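Endo-alpha-mannosidase (Bacteroides thetaiotaomicron, PDB 4ACY) is an endo-alpha-mannosidase of glycoside hydrolase family GH99 that probably cleaves internal alpha-mannosidic linkages in N-glycans. Local coordinates at residues P161-D173 and L206-Y220. Residues are numbered along the deposited sequence; the frame is centred on the assembly and turned at random.
Sequences PQTVRENIQYIVD and LFAAGGEISVRNTKY
Arg165 reaches the 206-220 loop with CG anti to its own N (chi1 -162°) and its chain stretched on to NE. Tyr220 has CG anti to its carbonyl carbon (chi1 -59°), which directs the ring to the helix. The Arg165 guanidinium grips two successive carbonyls at its edge. NE donates to Ile213 O at 2.8 Å, and NH2 donates to Ser214 O, also at 2.8 Å and nearly straight (167°). Both donors stand above the carbonyl planes. Val215 CG1 lies over one guanidinium face, and Leu206 CD1 packs on Arg165 CB at 3.6 Å. With an alanine here, the Ile213 and Ser214 carbonyls would probably lose these donors and the loop be less firmly held. Further along, Gln169 CG sits over the centre of the Tyr220 ring, 3.8 Å from the centroid, a CH-pi contact. Lys219 CG covers the opposite face. Val172 CB meets the ring edge at CD1. Tyr220 OH donates to the syn lone pair of Asp173 OD1 at 2.7 Å. Lys219 NZ forms a salt bridge to the same oxygen, its hydrogen bond weak at 3.4 Å. The contact joins helix 161-175, which follows barrel strand 148-153, to the loop between helix 200-207 and strand 223-227, outside the TIM barrel. Ile168 and Val215 continue the packing inward onto Phe224. One cation thus probably fixes the backbone at Ile213-Ser214, while Asp173 OD1, with two donors, probably stays ionised.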
loop_
_atom_site.group_PDB
_atom_site.type_symbol
_atom_site.label_atom_id
_atom_site.label_comp_id
_atom_site.label_asym_id
_atom_site.label_seq_id
_atom_site.Cartn_x
_atom_site.Cartn_y
_atom_site.Cartn_z
ATOM N N PRO A 161 -18.392 -8.180 6.389
ATOM C CA PRO A 161 -17.698 -9.351 6.930
ATOM C C PRO A 161 -17.853 -10.599 6.041
ATOM O O PRO A 161 -16.870 -11.311 5.813
ATOM C CB PRO A 161 -18.355 -9.525 8.302
ATOM C CG PRO A 161 -18.643 -8.097 8.723
ATOM C CD PRO A 161 -19.072 -7.410 7.453
ATOM N N GLN A 162 -19.062 -10.855 5.542
ATOM C CA GLN A 162 -19.307 -12.021 4.688
ATOM C C GLN A 162 -18.546 -11.980 3.364
ATOM O O GLN A 162 -17.964 -12.975 2.957
ATOM C CB GLN A 162 -20.812 -12.242 4.437
ATOM C CG GLN A 162 -21.144 -13.453 3.542
ATOM C CD GLN A 162 -20.583 -14.782 4.076
ATOM O OE1 GLN A 162 -20.622 -15.063 5.282
ATOM N NE2 GLN A 162 -20.057 -15.600 3.174
ATOM N N THR A 163 -18.534 -10.835 2.689
ATOM C CA THR A 163 -17.874 -10.789 1.386
ATOM C C THR A 163 -16.349 -10.724 1.567
ATOM O O THR A 163 -15.596 -11.216 0.729
ATOM C CB THR A 163 -18.400 -9.658 0.475
ATOM O OG1 THR A 163 -18.181 -8.397 1.102
ATOM C CG2 THR A 163 -19.915 -9.841 0.194
ATOM N N VAL A 164 -15.902 -10.154 2.680
ATOM C CA VAL A 164 -14.464 -10.219 3.010
ATOM C C VAL A 164 -14.070 -11.692 3.230
ATOM O O VAL A 164 -13.060 -12.145 2.698
ATOM C CB VAL A 164 -14.086 -9.312 4.204
ATOM C CG1 VAL A 164 -12.648 -9.583 4.692
ATOM C CG2 VAL A 164 -14.254 -7.833 3.816
ATOM N N ARG A 165 -14.891 -12.448 3.966
ATOM C CA ARG A 165 -14.633 -13.882 4.135
ATOM C C ARG A 165 -14.483 -14.575 2.792
ATOM O O ARG A 165 -13.543 -15.330 2.582
ATOM C CB ARG A 165 -15.724 -14.578 4.967
ATOM C CG ARG A 165 -15.253 -15.935 5.514
ATOM C CD ARG A 165 -16.364 -16.673 6.252
ATOM N NE ARG A 165 -15.849 -17.675 7.206
ATOM C CZ ARG A 165 -15.351 -18.869 6.886
ATOM N NH1 ARG A 165 -15.269 -19.268 5.623
ATOM N NH2 ARG A 165 -14.917 -19.676 7.847
ATOM N N GLU A 166 -15.399 -14.291 1.868
ATOM C CA GLU A 166 -15.377 -14.933 0.557
ATOM C C GLU A 166 -14.097 -14.598 -0.196
ATOM O O GLU A 166 -13.543 -15.434 -0.925
ATOM C CB GLU A 166 -16.595 -14.516 -0.271
ATOM C CG GLU A 166 -17.934 -14.970 0.321
ATOM C CD GLU A 166 -19.139 -14.282 -0.320
ATOM O OE1 GLU A 166 -18.966 -13.491 -1.271
ATOM O OE2 GLU A 166 -20.267 -14.522 0.147
ATOM N N ASN A 167 -13.636 -13.362 -0.023
ATOM C CA ASN A 167 -12.385 -12.931 -0.655
ATOM C C ASN A 167 -11.136 -13.551 -0.059
ATOM O O ASN A 167 -10.198 -13.873 -0.796
ATOM C CB ASN A 167 -12.276 -11.410 -0.676
ATOM C CG ASN A 167 -13.021 -10.813 -1.843
ATOM O OD1 ASN A 167 -12.474 -10.681 -2.934
ATOM N ND2 ASN A 167 -14.295 -10.491 -1.632
ATOM N N ILE A 168 -11.120 -13.702 1.265
ATOM C CA ILE A 168 -10.049 -14.430 1.935
ATOM C C ILE A 168 -10.026 -15.860 1.405
ATOM O O ILE A 168 -8.967 -16.383 1.075
ATOM C CB ILE A 168 -10.193 -14.410 3.484
ATOM C CG1 ILE A 168 -10.075 -12.976 4.011
ATOM C CG2 ILE A 168 -9.143 -15.321 4.151
ATOM C CD1 ILE A 168 -10.595 -12.798 5.438
ATOM N N GLN A 169 -11.203 -16.478 1.287
ATOM C CA GLN A 169 -11.275 -17.851 0.799
ATOM C C GLN A 169 -10.739 -17.940 -0.616
ATOM O O GLN A 169 -9.977 -18.843 -0.927
ATOM C CB GLN A 169 -12.700 -18.387 0.832
ATOM C CG GLN A 169 -13.306 -18.490 2.208
ATOM C CD GLN A 169 -14.786 -18.815 2.136
ATOM O OE1 GLN A 169 -15.189 -19.717 1.406
ATOM N NE2 GLN A 169 -15.602 -18.090 2.893
ATOM N N TYR A 170 -11.133 -16.993 -1.470
ATOM C CA TYR A 170 -10.639 -16.981 -2.835
ATOM C C TYR A 170 -9.113 -16.839 -2.881
ATOM O O TYR A 170 -8.434 -17.563 -3.611
ATOM C CB TYR A 170 -11.293 -15.886 -3.699
ATOM C CG TYR A 170 -10.765 -15.955 -5.116
ATOM C CD1 TYR A 170 -11.354 -16.802 -6.063
ATOM C CD2 TYR A 170 -9.625 -15.234 -5.494
ATOM C CE1 TYR A 170 -10.843 -16.891 -7.351
ATOM C CE2 TYR A 170 -9.112 -15.324 -6.775
ATOM C CZ TYR A 170 -9.725 -16.154 -7.698
ATOM O OH TYR A 170 -9.199 -16.240 -8.960
ATOM N N ILE A 171 -8.590 -15.901 -2.099
ATOM C CA ILE A 171 -7.163 -15.601 -2.106
ATOM C C ILE A 171 -6.360 -16.812 -1.618
ATOM O O ILE A 171 -5.394 -17.220 -2.261
ATOM C CB ILE A 171 -6.864 -14.335 -1.272
ATOM C CG1 ILE A 171 -7.349 -13.085 -2.033
ATOM C CG2 ILE A 171 -5.374 -14.229 -0.924
ATOM C CD1 ILE A 171 -7.455 -11.816 -1.175
ATOM N N VAL A 172 -6.778 -17.386 -0.492
ATOM C CA VAL A 172 -6.093 -18.551 0.080
ATOM C C VAL A 172 -6.203 -19.774 -0.847
ATOM O O VAL A 172 -5.214 -20.456 -1.088
ATOM C CB VAL A 172 -6.597 -18.880 1.510
ATOM C CG1 VAL A 172 -6.036 -20.211 2.014
ATOM C CG2 VAL A 172 -6.223 -17.758 2.498
ATOM N N ASP A 173 -7.393 -20.032 -1.383
ATOM C CA ASP A 173 -7.582 -21.185 -2.281
ATOM C C ASP A 173 -6.804 -21.064 -3.572
ATOM O O ASP A 173 -6.287 -22.049 -4.087
ATOM C CB ASP A 173 -9.062 -21.391 -2.619
ATOM C CG ASP A 173 -9.869 -21.906 -1.448
ATOM O OD1 ASP A 173 -9.283 -22.339 -0.435
ATOM O OD2 ASP A 173 -11.110 -21.865 -1.536
ATOM N N LEU A 206 -16.438 -12.355 12.132
ATOM C CA LEU A 206 -15.449 -12.950 11.248
ATOM C C LEU A 206 -14.141 -13.290 11.979
ATOM O O LEU A 206 -13.505 -14.303 11.664
ATOM C CB LEU A 206 -15.165 -11.981 10.080
ATOM C CG LEU A 206 -14.169 -12.440 9.023
ATOM C CD1 LEU A 206 -14.725 -13.669 8.332
ATOM C CD2 LEU A 206 -13.890 -11.321 8.006
ATOM N N PHE A 207 -13.755 -12.465 12.956
ATOM C CA PHE A 207 -12.415 -12.554 13.551
ATOM C C PHE A 207 -12.352 -13.043 15.009
ATOM O O PHE A 207 -11.273 -13.363 15.499
ATOM C CB PHE A 207 -11.670 -11.213 13.435
ATOM C CG PHE A 207 -11.395 -10.773 12.020
ATOM C CD1 PHE A 207 -10.988 -11.683 11.046
ATOM C CD2 PHE A 207 -11.511 -9.422 11.674
ATOM C CE1 PHE A 207 -10.715 -11.262 9.739
ATOM C CE2 PHE A 207 -11.238 -8.998 10.368
ATOM C CZ PHE A 207 -10.850 -9.918 9.404
ATOM N N ALA A 208 -13.482 -13.058 15.718
ATOM C CA ALA A 208 -13.519 -13.672 17.057
ATOM C C ALA A 208 -13.516 -15.190 16.918
ATOM O O ALA A 208 -14.090 -15.736 15.976
ATOM C CB ALA A 208 -14.743 -13.209 17.845
ATOM N N ALA A 209 -12.861 -15.875 17.850
ATOM C CA ALA A 209 -12.813 -17.344 17.834
ATOM C C ALA A 209 -14.224 -17.940 17.726
ATOM O O ALA A 209 -14.462 -18.836 16.920
ATOM C CB ALA A 209 -12.094 -17.868 19.077
ATOM N N GLY A 210 -15.156 -17.411 18.514
ATOM C CA GLY A 210 -16.539 -17.899 18.510
ATOM C C GLY A 210 -17.451 -17.258 17.482
ATOM O O GLY A 210 -18.643 -17.582 17.421
ATOM N N GLY A 211 -16.900 -16.363 16.656
ATOM C CA GLY A 211 -17.698 -15.625 15.673
ATOM C C GLY A 211 -18.548 -16.485 14.758
ATOM O O GLY A 211 -18.129 -17.567 14.339
ATOM N N GLU A 212 -19.748 -15.992 14.440
ATOM C CA GLU A 212 -20.708 -16.742 13.631
ATOM C C GLU A 212 -20.204 -17.165 12.254
ATOM O O GLU A 212 -20.613 -18.202 11.741
ATOM C CB GLU A 212 -22.049 -16.007 13.528
ATOM C CG GLU A 212 -22.033 -14.737 12.721
ATOM C CD GLU A 212 -23.405 -14.111 12.644
ATOM O OE1 GLU A 212 -23.899 -13.636 13.688
ATOM O OE2 GLU A 212 -23.990 -14.109 11.545
ATOM N N ILE A 213 -19.324 -16.359 11.650
ATOM C CA ILE A 213 -18.681 -16.752 10.394
ATOM C C ILE A 213 -17.151 -16.776 10.537
ATOM O O ILE A 213 -16.421 -16.418 9.607
ATOM C CB ILE A 213 -19.130 -15.855 9.193
ATOM C CG1 ILE A 213 -18.902 -14.368 9.493
ATOM C CG2 ILE A 213 -20.595 -16.126 8.839
ATOM C CD1 ILE A 213 -18.944 -13.458 8.234
ATOM N N SER A 214 -16.670 -17.207 11.702
ATOM C CA SER A 214 -15.247 -17.076 12.030
ATOM C C SER A 214 -14.337 -17.799 11.054
ATOM O O SER A 214 -14.652 -18.895 10.573
ATOM C CB SER A 214 -14.949 -17.563 13.448
ATOM O OG SER A 214 -13.584 -17.340 13.773
ATOM N N VAL A 215 -13.207 -17.171 10.752
ATOM C CA VAL A 215 -12.135 -17.844 10.011
ATOM C C VAL A 215 -11.054 -18.371 10.967
ATOM O O VAL A 215 -10.072 -18.987 10.538
ATOM C CB VAL A 215 -11.459 -16.905 8.967
ATOM C CG1 VAL A 215 -12.401 -16.645 7.808
ATOM C CG2 VAL A 215 -11.010 -15.607 9.606
ATOM N N ARG A 216 -11.224 -18.113 12.255
ATOM C CA ARG A 216 -10.202 -18.479 13.218
ATOM C C ARG A 216 -10.128 -19.993 13.313
ATOM O O ARG A 216 -11.154 -20.681 13.420
ATOM C CB ARG A 216 -10.466 -17.874 14.592
ATOM C CG ARG A 216 -10.423 -16.334 14.665
ATOM C CD ARG A 216 -9.141 -15.784 14.062
ATOM N NE ARG A 216 -9.069 -14.326 14.208
ATOM C CZ ARG A 216 -8.078 -13.574 13.732
ATOM N NH1 ARG A 216 -7.061 -14.129 13.094
ATOM N NH2 ARG A 216 -8.105 -12.257 13.912
ATOM N N ASN A 217 -8.901 -20.492 13.217
ATOM C CA ASN A 217 -8.610 -21.920 13.296
ATOM C C ASN A 217 -9.202 -22.737 12.159
ATOM O O ASN A 217 -9.382 -23.953 12.269
ATOM C CB ASN A 217 -8.955 -22.457 14.687
ATOM C CG ASN A 217 -8.127 -21.791 15.756
ATOM O OD1 ASN A 217 -6.911 -21.612 15.599
ATOM N ND2 ASN A 217 -8.773 -21.405 16.844
ATOM N N THR A 218 -9.497 -22.045 11.061
ATOM C CA THR A 218 -9.784 -22.677 9.789
ATOM C C THR A 218 -8.534 -22.510 8.943
ATOM O O THR A 218 -7.590 -21.837 9.353
ATOM C CB THR A 218 -10.971 -22.004 9.057
ATOM O OG1 THR A 218 -10.552 -20.729 8.540
ATOM C CG2 THR A 218 -12.144 -21.803 9.990
ATOM N N LYS A 219 -8.527 -23.103 7.754
ATOM C CA LYS A 219 -7.424 -22.933 6.829
ATOM C C LYS A 219 -7.346 -21.487 6.303
ATOM O O LYS A 219 -6.407 -21.145 5.588
ATOM C CB LYS A 219 -7.571 -23.898 5.650
ATOM C CG LYS A 219 -8.671 -23.498 4.671
ATOM C CD LYS A 219 -8.698 -24.399 3.443
ATOM C CE LYS A 219 -7.535 -24.111 2.490
ATOM N NZ LYS A 219 -7.723 -24.891 1.230
ATOM N N TYR A 220 -8.346 -20.678 6.654
ATOM C CA TYR A 220 -8.457 -19.276 6.195
ATOM C C TYR A 220 -8.017 -18.275 7.263
ATOM O O TYR A 220 -8.241 -17.050 7.144
ATOM C CB TYR A 220 -9.882 -18.987 5.703
ATOM C CG TYR A 220 -10.253 -19.905 4.579
ATOM C CD1 TYR A 220 -9.522 -19.903 3.393
ATOM C CD2 TYR A 220 -11.297 -20.819 4.713
ATOM C CE1 TYR A 220 -9.829 -20.776 2.352
ATOM C CE2 TYR A 220 -11.617 -21.694 3.676
ATOM C CZ TYR A 220 -10.879 -21.667 2.503
ATOM O OH TYR A 220 -11.193 -22.530 1.476
#